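Local atomic coordinates of dihydrodipicolinate synthase (PDB entry 3D0C), a protein that probably catalyses the condensation of pyruvate with L-aspartate semialdehyde to give 4-hydroxy-tetrahydrodipicolinate, a step of lysine biosynthesis. Residues Q69-V74 / K100-S105; R73-V78 / A82-G87. The protein carries 1 engineered substitution. All blocks are in the same frame, centred on the assembly; numbering follows the deposited sequence.

Interaction 1: Q69-V74 / K100-S105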
loop_
_atom_site.group_PDB
_atom_site.type_symbol
_atom_site.label_atom_id
_atom_site.label_comp_id
_atom_site.label_asym_id
_atom_site.label_seq_id
_atom_site.Cartn_x
_atom_site.Cartn_y
_atom_site.Cartn_z
ATOM N N GLN A 69 10.000 16.171 8.073
ATOM C CA GLN A 69 11.313 16.493 8.639
ATOM C C GLN A 69 12.462 15.956 7.781
ATOM O O GLN A 69 13.478 16.629 7.607
ATOM C CB GLN A 69 11.438 15.945 10.064
ATOM C CG GLN A 69 10.461 16.552 11.063
ATOM C CD GLN A 69 10.752 16.131 12.494
ATOM O OE1 GLN A 69 10.871 14.941 12.796
ATOM N NE2 GLN A 69 10.862 17.110 13.384
ATOM N N VAL A 70 12.303 14.745 7.253
ATOM C CA VAL A 70 13.333 14.154 6.406
ATOM C C VAL A 70 13.465 14.944 5.109
ATOM O O VAL A 70 14.567 15.308 4.703
ATOM C CB VAL A 70 13.013 12.676 6.064
ATOM C CG1 VAL A 70 14.041 12.129 5.080
ATOM C CG2 VAL A 70 13.006 11.842 7.336
ATOM N N ALA A 71 12.341 15.221 4.459
ATOM C CA ALA A 71 12.374 15.975 3.214
ATOM C C ALA A 71 13.039 17.328 3.458
ATOM O O ALA A 71 13.941 17.740 2.722
ATOM C CB ALA A 71 10.957 16.171 2.677
ATOM N N THR A 72 12.591 18.015 4.502
ATOM C CA THR A 72 13.137 19.319 4.839
ATOM C C THR A 72 14.644 19.231 5.063
ATOM O O THR A 72 15.420 20.000 4.477
ATOM C CB THR A 72 12.444 19.885 6.102
ATOM O OG1 THR A 72 11.062 20.138 5.808
ATOM C CG2 THR A 72 13.101 21.182 6.549
ATOM N N ARG A 73 15.043 18.275 5.896
ATOM C CA ARG A 73 16.449 18.051 6.242
ATOM C C ARG A 73 17.327 17.814 5.014
ATOM O O ARG A 73 18.379 18.440 4.846
ATOM C CB ARG A 73 16.563 16.840 7.165
ATOM C CG ARG A 73 17.972 16.552 7.660
ATOM C CD ARG A 73 18.314 17.449 8.839
ATOM N NE ARG A 73 19.510 16.998 9.546
ATOM C CZ ARG A 73 19.839 17.393 10.772
ATOM N NH1 ARG A 73 19.056 18.246 11.421
ATOM N NH2 ARG A 73 20.944 16.937 11.347
ATOM N N VAL A 74 16.906 16.884 4.163
ATOM C CA VAL A 74 17.671 16.583 2.966
ATOM C C VAL A 74 17.751 17.790 2.042
ATOM O O VAL A 74 18.832 18.141 1.571
ATOM C CB VAL A 74 17.061 15.390 2.189
ATOM C CG1 VAL A 74 17.898 15.092 0.936
ATOM C CG2 VAL A 74 17.007 14.167 3.082
ATOM N N LYS A 100 3.342 20.362 -0.480
ATOM C CA LYS A 100 3.509 21.774 -0.159
ATOM C C LYS A 100 4.629 21.951 0.849
ATOM O O LYS A 100 5.429 22.880 0.739
ATOM C CB LYS A 100 2.214 22.360 0.402
ATOM C CG LYS A 100 1.151 22.658 -0.648
ATOM C CD LYS A 100 -0.114 23.176 0.024
ATOM C CE LYS A 100 -1.184 23.580 -0.978
ATOM N NZ LYS A 100 -0.841 24.836 -1.700
ATOM N N SER A 101 4.694 21.049 1.825
ATOM C CA SER A 101 5.727 21.128 2.850
ATOM C C SER A 101 7.144 20.994 2.293
ATOM O O SER A 101 8.025 21.797 2.624
ATOM C CB SER A 101 5.497 20.062 3.922
ATOM O OG SER A 101 6.582 20.030 4.835
ATOM N N ALA A 102 7.371 19.987 1.454
ATOM C CA ALA A 102 8.697 19.775 0.878
ATOM C C ALA A 102 9.103 20.929 -0.032
ATOM O O ALA A 102 10.240 21.390 0.019
ATOM C CB ALA A 102 8.737 18.451 0.105
ATOM N N ILE A 103 8.170 21.392 -0.860
ATOM C CA ILE A 103 8.435 22.494 -1.781
ATOM C C ILE A 103 8.746 23.780 -1.020
ATOM O O ILE A 103 9.674 24.506 -1.380
ATOM C CB ILE A 103 7.231 22.730 -2.721
ATOM C CG1 ILE A 103 7.043 21.509 -3.621
ATOM C CG2 ILE A 103 7.446 23.987 -3.574
ATOM C CD1 ILE A 103 5.785 21.565 -4.473
ATOM N N ASP A 104 7.971 24.055 0.028
ATOM C CA ASP A 104 8.183 25.253 0.833
ATOM C C ASP A 104 9.583 25.190 1.446
ATOM O O ASP A 104 10.203 26.225 1.713
ATOM C CB ASP A 104 7.133 25.356 1.947
ATOM C CG ASP A 104 7.220 26.675 2.714
ATOM O OD1 ASP A 104 6.943 27.736 2.114
ATOM O OD2 ASP A 104 7.573 26.653 3.914
ATOM N N SER A 105 10.076 23.973 1.661
ATOM C CA SER A 105 11.409 23.775 2.223
ATOM C C SER A 105 12.485 23.934 1.150
ATOM O O SER A 105 13.678 23.990 1.455
ATOM C CB SER A 105 11.521 22.391 2.859
ATOM O OG SER A 105 10.679 22.285 3.990
#

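Interaction 2: R73-V78 / A82-G87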
loop_
_atom_site.group_PDB
_atom_site.type_symbol
_atom_site.label_atom_id
_atom_site.label_comp_id
_atom_site.label_asym_id
_atom_site.label_seq_id
_atom_site.Cartn_x
_atom_site.Cartn_y
_atom_site.Cartn_z
ATOM N N ARG A 73 15.043 18.275 5.896
ATOM C CA ARG A 73 16.449 18.051 6.242
ATOM C C ARG A 73 17.327 17.814 5.014
ATOM O O ARG A 73 18.379 18.440 4.846
ATOM C CB ARG A 73 16.563 16.840 7.165
ATOM C CG ARG A 73 17.972 16.552 7.660
ATOM C CD ARG A 73 18.314 17.449 8.839
ATOM N NE ARG A 73 19.510 16.998 9.546
ATOM C CZ ARG A 73 19.839 17.393 10.772
ATOM N NH1 ARG A 73 19.056 18.246 11.421
ATOM N NH2 ARG A 73 20.944 16.937 11.347
ATOM N N VAL A 74 16.906 16.884 4.163
ATOM C CA VAL A 74 17.671 16.583 2.966
ATOM C C VAL A 74 17.751 17.790 2.042
ATOM O O VAL A 74 18.832 18.141 1.571
ATOM C CB VAL A 74 17.061 15.390 2.189
ATOM C CG1 VAL A 74 17.898 15.092 0.936
ATOM C CG2 VAL A 74 17.007 14.167 3.082
ATOM N N THR A 75 16.610 18.431 1.787
ATOM C CA THR A 75 16.582 19.595 0.906
ATOM C C THR A 75 17.571 20.679 1.353
ATOM O O THR A 75 18.354 21.199 0.546
ATOM C CB THR A 75 15.157 20.212 0.834
ATOM O OG1 THR A 75 14.249 19.260 0.264
ATOM C CG2 THR A 75 15.158 21.476 -0.025
ATOM N N GLU A 76 17.529 21.016 2.639
ATOM C CA GLU A 76 18.409 22.043 3.182
ATOM C C GLU A 76 19.876 21.622 3.165
ATOM O O GLU A 76 20.750 22.431 2.853
ATOM C CB GLU A 76 17.961 22.419 4.601
ATOM C CG GLU A 76 16.499 22.843 4.657
ATOM C CD GLU A 76 16.079 23.404 6.003
ATOM O OE1 GLU A 76 16.440 22.812 7.041
ATOM O OE2 GLU A 76 15.368 24.432 6.018
ATOM N N LEU A 77 20.150 20.362 3.484
ATOM C CA LEU A 77 21.527 19.877 3.478
ATOM C C LEU A 77 22.094 19.927 2.056
ATOM O O LEU A 77 23.208 20.415 1.834
ATOM C CB LEU A 77 21.594 18.446 4.014
ATOM C CG LEU A 77 22.994 17.839 4.086
ATOM C CD1 LEU A 77 23.901 18.731 4.921
ATOM C CD2 LEU A 77 22.914 16.452 4.685
ATOM N N VAL A 78 21.321 19.428 1.093
ATOM C CA VAL A 78 21.742 19.433 -0.305
ATOM C C VAL A 78 22.035 20.874 -0.706
ATOM O O VAL A 78 23.012 21.156 -1.401
ATOM C CB VAL A 78 20.641 18.867 -1.233
ATOM C CG1 VAL A 78 21.035 19.061 -2.690
ATOM C CG2 VAL A 78 20.421 17.391 -0.940
ATOM N N ALA A 82 22.300 19.484 -5.762
ATOM C CA ALA A 82 21.691 18.470 -6.614
ATOM C C ALA A 82 20.200 18.747 -6.683
ATOM O O ALA A 82 19.682 19.567 -5.925
ATOM C CB ALA A 82 21.930 17.080 -6.047
ATOM N N THR A 83 19.519 18.079 -7.604
ATOM C CA THR A 83 18.080 18.247 -7.749
ATOM C C THR A 83 17.429 17.369 -6.688
ATOM O O THR A 83 17.766 16.193 -6.560
ATOM C CB THR A 83 17.594 17.800 -9.147
ATOM O OG1 THR A 83 18.112 18.686 -10.145
ATOM C CG2 THR A 83 16.078 17.811 -9.216
ATOM N N VAL A 84 16.501 17.936 -5.924
ATOM C CA VAL A 84 15.840 17.170 -4.877
ATOM C C VAL A 84 14.393 16.849 -5.252
ATOM O O VAL A 84 13.607 17.734 -5.602
ATOM C CB VAL A 84 15.885 17.929 -3.520
ATOM C CG1 VAL A 84 15.213 17.106 -2.436
ATOM C CG2 VAL A 84 17.334 18.215 -3.129
ATOM N N VAL A 85 14.058 15.566 -5.188
ATOM C CA VAL A 85 12.719 15.104 -5.512
ATOM C C VAL A 85 12.151 14.497 -4.242
ATOM O O VAL A 85 12.645 13.484 -3.738
ATOM C CB VAL A 85 12.752 14.054 -6.634
ATOM C CG1 VAL A 85 11.329 13.666 -7.028
ATOM C CG2 VAL A 85 13.515 14.605 -7.831
ATOM N N ALA A 86 11.113 15.140 -3.721
ATOM C CA ALA A 86 10.487 14.698 -2.487
ATOM C C ALA A 86 9.322 13.753 -2.714
ATOM O O ALA A 86 8.352 14.093 -3.387
ATOM C CB ALA A 86 10.030 15.901 -1.697
ATOM N N GLY A 87 9.416 12.566 -2.124
ATOM C CA GLY A 87 8.353 11.592 -2.276
ATOM C C GLY A 87 7.125 11.910 -1.446
ATOM O O GLY A 87 7.234 12.298 -0.276
#

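Interaction 1: Q69-V74 / K100-S105
Thr72 and Ser105 both turn their hydroxyl anti to their own carbonyl carbon, with a chi1 of -66° in each. This brings OG1 of Thr72 and OG of Ser105 together between helix 64-78 and the chain around the C-terminal part of helix 92-104. Ser105 OG gives a hydrogen bond to Thr72 OG1 at 2.8 Å. Thr72 OG1 in turn donates to the backbone carbonyl of Lys68, one turn earlier in its helix. The threonine oxygen is thus gripped by two bonds, as acceptor from Ser105 and donor to Lys68. The two bonds should fix the rotation of the threonine side chain and may strengthen each other. The methyl branch of Thr72 also leans on the serine, with CG2 3.7 Å from Ser105 OG. Ser105 CB in turn lies 4.0 Å from Thr72 CA, so the serine packs against the helix backbone as well as bonding to the side chain.

Next to this polar pair is an apolar one. The methyl groups of Ala71 and Ala102 meet, CB to CB, at 4.1 Å. Both residues are buried. Their short side chains let the backbones come close, with Ala71 CA and Ala102 CA 5.8 Å apart. Thr72 CA and Ser105 CA are closer still, at 5.4 Å. The Ala71 side chain also touches Asn53. The contact lies away from the predicted catalytic residues. Such close pairing of small side chains joins two successive helices in the outer helical layer of a TIM barrel.

Interaction 2: R73-V78 / A82-G87
Val78 and Val84 point at each other and meet tip to tip, one from the last turn of helix 64-78 and one from strand 83-88. Val84 CG2 fits against the branch point of Val78. It is 3.8 Å from Val78 CG1 and 3.9 Å from Val78 CB, and Val78 CG2 is also 3.9 Å from Val84 CG2. Val84 keeps CG1 anti to its backbone N (chi1 -179°), and this splits its two methyls between two helix residues. CG2 goes to Val78, while CG1 goes to Thr75, one turn earlier. Thr75 and Val84 cross obliquely. The atom that Thr75 sets against the valine is its hydroxyl, with OG1 3.6 Å from Val84 CG1. That hydroxyl is hydrogen-bonded to the carbonyl of Ala71 in its own helix, so its polar need is met there although a methyl group lies against it.

Val78 CG1 has a second role. It also meets the backbone of Ala82, where the polypeptide leads into the strand, and comes within 3.3 Å of Ala82 N. The methyl of Ala82 is a looser neighbour, its CB 4.0 Å from Val78 CG1. The contact is buried and mostly apolar.

Thr83 and Val85 direct their side chains away from the helix, as expected for alternate residues of a strand. Ile50 of strand 49-50 touches both Val78 and Val84, and Pro52 also touches Val84. The helix therefore packs over both parallel strands of its beta-alpha-beta unit. Backbone bonds tie strand 83-88 to Ile50 on one side and to Cys109 of strand 109-112 on the other.

Interactions 1 and 2 have centres about 7 Å apart and use overlapping parts of helix 64-78, sharing Arg73 and Val74. Along the chain, strand 83-88 comes after this helix, and helix 92-104 follows the strand. Interaction 2 seats helix 64-78 on the barrel wall, while interaction 1 ties it to the next helix round the barrel. The two contacts touch. Ala102 CB of interaction 1 lies 3.4 Å from Ala86 CB of interaction 2, and Ser105 O lies 3.3 Å from Thr75 CG2. Helix 64-78, strand 83-88 and helix 92-104 thus pack against one another in this TIM barrel. The side chain of Val84 remains about 11 Å from that of Lys167, the predicted Schiff-base lysine.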